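Local structure of Pol protein (Human T-cell leukemia virus type I, 6TJU) at residues Q33-A39 with W50-L56. The protein probably binds DNA through this C-terminal SH3-like domain of the integrase, the part of the retroviral polyprotein that inserts viral DNA into the host genome. Sequence-based numbering, arbitrary orientation.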
loop_
_atom_site.group_PDB
_atom_site.type_symbol
_atom_site.label_atom_id
_atom_site.label_comp_id
_atom_site.label_asym_id
_atom_site.label_seq_id
_atom_site.Cartn_x
_atom_site.Cartn_y
_atom_site.Cartn_z
ATOM N N GLN A 33 3.673 -2.296 -7.774
ATOM C CA GLN A 33 4.961 -1.728 -8.186
ATOM C C GLN A 33 5.365 -0.648 -7.207
ATOM O O GLN A 33 4.451 -0.084 -6.539
ATOM C CB GLN A 33 4.858 -1.132 -9.582
ATOM C CG GLN A 33 6.189 -1.158 -10.303
ATOM C CD GLN A 33 5.835 -1.013 -11.745
ATOM O OE1 GLN A 33 6.021 0.043 -12.330
ATOM N NE2 GLN A 33 5.196 -2.048 -12.264
ATOM N N GLU A 34 6.680 -0.390 -7.184
ATOM C CA GLU A 34 7.380 0.656 -6.388
ATOM C C GLU A 34 8.088 1.667 -7.317
ATOM O O GLU A 34 8.639 1.271 -8.335
ATOM C CB GLU A 34 8.457 0.007 -5.520
ATOM C CG GLU A 34 8.024 -1.254 -4.832
ATOM C CD GLU A 34 7.720 -0.993 -3.384
ATOM O OE1 GLU A 34 7.603 -1.959 -2.602
ATOM O OE2 GLU A 34 7.611 0.195 -3.073
ATOM N N ALA A 35 8.106 2.940 -6.944
ATOM C CA ALA A 35 8.812 4.026 -7.639
ATOM C C ALA A 35 9.371 4.944 -6.572
ATOM O O ALA A 35 9.073 4.701 -5.386
ATOM C CB ALA A 35 7.846 4.753 -8.534
ATOM N N ALA A 36 10.109 5.975 -6.981
ATOM C CA ALA A 36 10.686 6.960 -6.050
ATOM C C ALA A 36 9.525 7.644 -5.333
ATOM O O ALA A 36 8.636 8.186 -5.993
ATOM C CB ALA A 36 11.564 7.961 -6.795
ATOM N N GLY A 37 9.496 7.540 -4.025
ATOM C CA GLY A 37 8.494 8.232 -3.191
ATOM C C GLY A 37 7.078 7.657 -3.200
ATOM O O GLY A 37 6.212 8.335 -2.590
ATOM N N ALA A 38 6.788 6.501 -3.827
ATOM C CA ALA A 38 5.406 5.951 -3.851
ATOM C C ALA A 38 5.376 4.452 -4.164
ATOM O O ALA A 38 6.294 3.954 -4.829
ATOM C CB ALA A 38 4.540 6.715 -4.831
ATOM N N ALA A 39 4.329 3.764 -3.696
ATOM C CA ALA A 39 4.052 2.364 -4.081
ATOM C C ALA A 39 2.672 2.286 -4.722
ATOM O O ALA A 39 1.747 3.075 -4.337
ATOM C CB ALA A 39 4.152 1.452 -2.883
ATOM N N TRP A 50 -1.085 5.172 -6.629
ATOM C CA TRP A 50 0.288 5.510 -6.228
ATOM C C TRP A 50 0.204 6.255 -4.894
ATOM O O TRP A 50 -0.302 7.394 -4.858
ATOM C CB TRP A 50 0.959 6.327 -7.332
ATOM C CG TRP A 50 1.309 5.524 -8.536
ATOM C CD1 TRP A 50 0.681 5.523 -9.749
ATOM C CD2 TRP A 50 2.430 4.648 -8.651
ATOM N NE1 TRP A 50 1.327 4.681 -10.614
ATOM C CE2 TRP A 50 2.400 4.121 -9.959
ATOM C CE3 TRP A 50 3.449 4.264 -7.771
ATOM C CZ2 TRP A 50 3.370 3.224 -10.416
ATOM C CZ3 TRP A 50 4.392 3.363 -8.221
ATOM C CH2 TRP A 50 4.339 2.835 -9.513
ATOM N N ILE A 51 0.595 5.574 -3.822
ATOM C CA ILE A 51 0.529 6.111 -2.441
ATOM C C ILE A 51 1.925 6.572 -2.095
ATOM O O ILE A 51 2.868 5.784 -2.163
ATOM C CB ILE A 51 0.045 5.095 -1.392
ATOM C CG1 ILE A 51 -1.183 4.300 -1.830
ATOM C CG2 ILE A 51 -0.175 5.824 -0.073
ATOM C CD1 ILE A 51 -2.424 5.146 -1.925
ATOM N N PRO A 52 2.058 7.838 -1.661
ATOM C CA PRO A 52 3.353 8.345 -1.246
ATOM C C PRO A 52 3.769 7.628 0.044
ATOM O O PRO A 52 2.881 7.214 0.811
ATOM C CB PRO A 52 3.108 9.834 -1.027
ATOM C CG PRO A 52 1.655 9.908 -0.653
ATOM C CD PRO A 52 0.972 8.824 -1.456
ATOM N N TRP A 53 5.094 7.544 0.243
ATOM C CA TRP A 53 5.733 6.862 1.393
ATOM C C TRP A 53 5.171 7.363 2.730
ATOM O O TRP A 53 5.076 6.544 3.652
ATOM C CB TRP A 53 7.255 7.007 1.349
ATOM C CG TRP A 53 7.887 6.205 0.261
ATOM C CD1 TRP A 53 7.324 5.185 -0.465
ATOM C CD2 TRP A 53 9.245 6.339 -0.178
ATOM N NE1 TRP A 53 8.231 4.713 -1.375
ATOM C CE2 TRP A 53 9.422 5.386 -1.200
ATOM C CE3 TRP A 53 10.324 7.160 0.198
ATOM C CZ2 TRP A 53 10.654 5.247 -1.848
ATOM C CZ3 TRP A 53 11.538 7.027 -0.451
ATOM C CH2 TRP A 53 11.695 6.073 -1.460
ATOM N N ARG A 54 4.886 8.662 2.869
ATOM C CA ARG A 54 4.461 9.214 4.160
ATOM C C ARG A 54 3.117 8.576 4.535
ATOM O O ARG A 54 2.840 8.551 5.703
ATOM C CB ARG A 54 4.438 10.747 4.137
ATOM C CG ARG A 54 3.326 11.334 3.290
ATOM C CD ARG A 54 3.223 12.829 3.487
ATOM N NE ARG A 54 1.922 13.163 2.955
ATOM C CZ ARG A 54 1.679 13.283 1.657
ATOM N NH1 ARG A 54 2.676 13.190 0.769
ATOM N NH2 ARG A 54 0.437 13.527 1.259
ATOM N N LEU A 55 2.337 8.043 3.593
ATOM C CA LEU A 55 1.058 7.349 3.902
ATOM C C LEU A 55 1.170 5.815 3.859
ATOM O O LEU A 55 0.122 5.128 3.706
ATOM C CB LEU A 55 -0.002 7.900 2.955
ATOM C CG LEU A 55 -0.236 9.396 3.134
ATOM C CD1 LEU A 55 -1.119 9.896 2.017
ATOM C CD2 LEU A 55 -0.838 9.744 4.490
ATOM N N LEU A 56 2.384 5.295 4.040
ATOM C CA LEU A 56 2.671 3.845 4.044
ATOM C C LEU A 56 3.412 3.443 5.309
ATOM O O LEU A 56 4.183 4.238 5.863
ATOM C CB LEU A 56 3.520 3.434 2.845
ATOM C CG LEU A 56 2.864 3.642 1.491
ATOM C CD1 LEU A 56 3.845 3.235 0.405
ATOM C CD2 LEU A 56 1.587 2.820 1.421
HETATM O O HOH W 1 8.600 2.908 -3.274
#
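The open end of the beta hairpin of strands 38-42 and 48-52, with a type II turn before it and the 3-10 segment 53-54 after it, makes this contact in the SH3-like domain of the integrase; such folds commonly carry a 3-10 turn before the last strand. Ala39 and Ile51 form a hydrogen-bonded antiparallel pair: Ile51 N reaches Ala39 O at 2.8 Å, nearly straight at 173°, and Ala39 N returns a bond to Ile51 O. Next comes the non-hydrogen-bonded pair of Ala38 and Pro52; proline suits this place because its N would not point at strand 38-42, so the missing N-H costs the pairing no bond. Gly37 O accepts Trp53 N at 3.1 Å, the donor well above the carbonyl plane, which ties the 3-10 segment to the turn Ala35-Ala38. Positive phi (75°) suits glycine at Gly37. With CG anti to the carbonyl carbon (chi1 -71°), the Trp53 indole swings back over the turn, and Gly37 CA sits over its six-membered ring, 3.7 Å from the centroid, in a CH-pi contact. The small methyls of Ala35 and Ala38 let the Trp50 indole come close, CZ3 3.7 Å from Ala35 CB, with Ala38 O at the ring's edge. Toward the interior, Ala39 CB meets Leu56 CD1, and Tyr13 of strand 12-15 touches both residues. Tyr13 OH also hydrogen-bonds Glu34 OE1, which probably helps to orient the carboxylate. A water able to donate to Glu34 OE2 and Ala35 O, though acceptors within its reach outnumber its protons, takes the Trp53 NE1 hydrogen at 2.6 Å, in the ring plane.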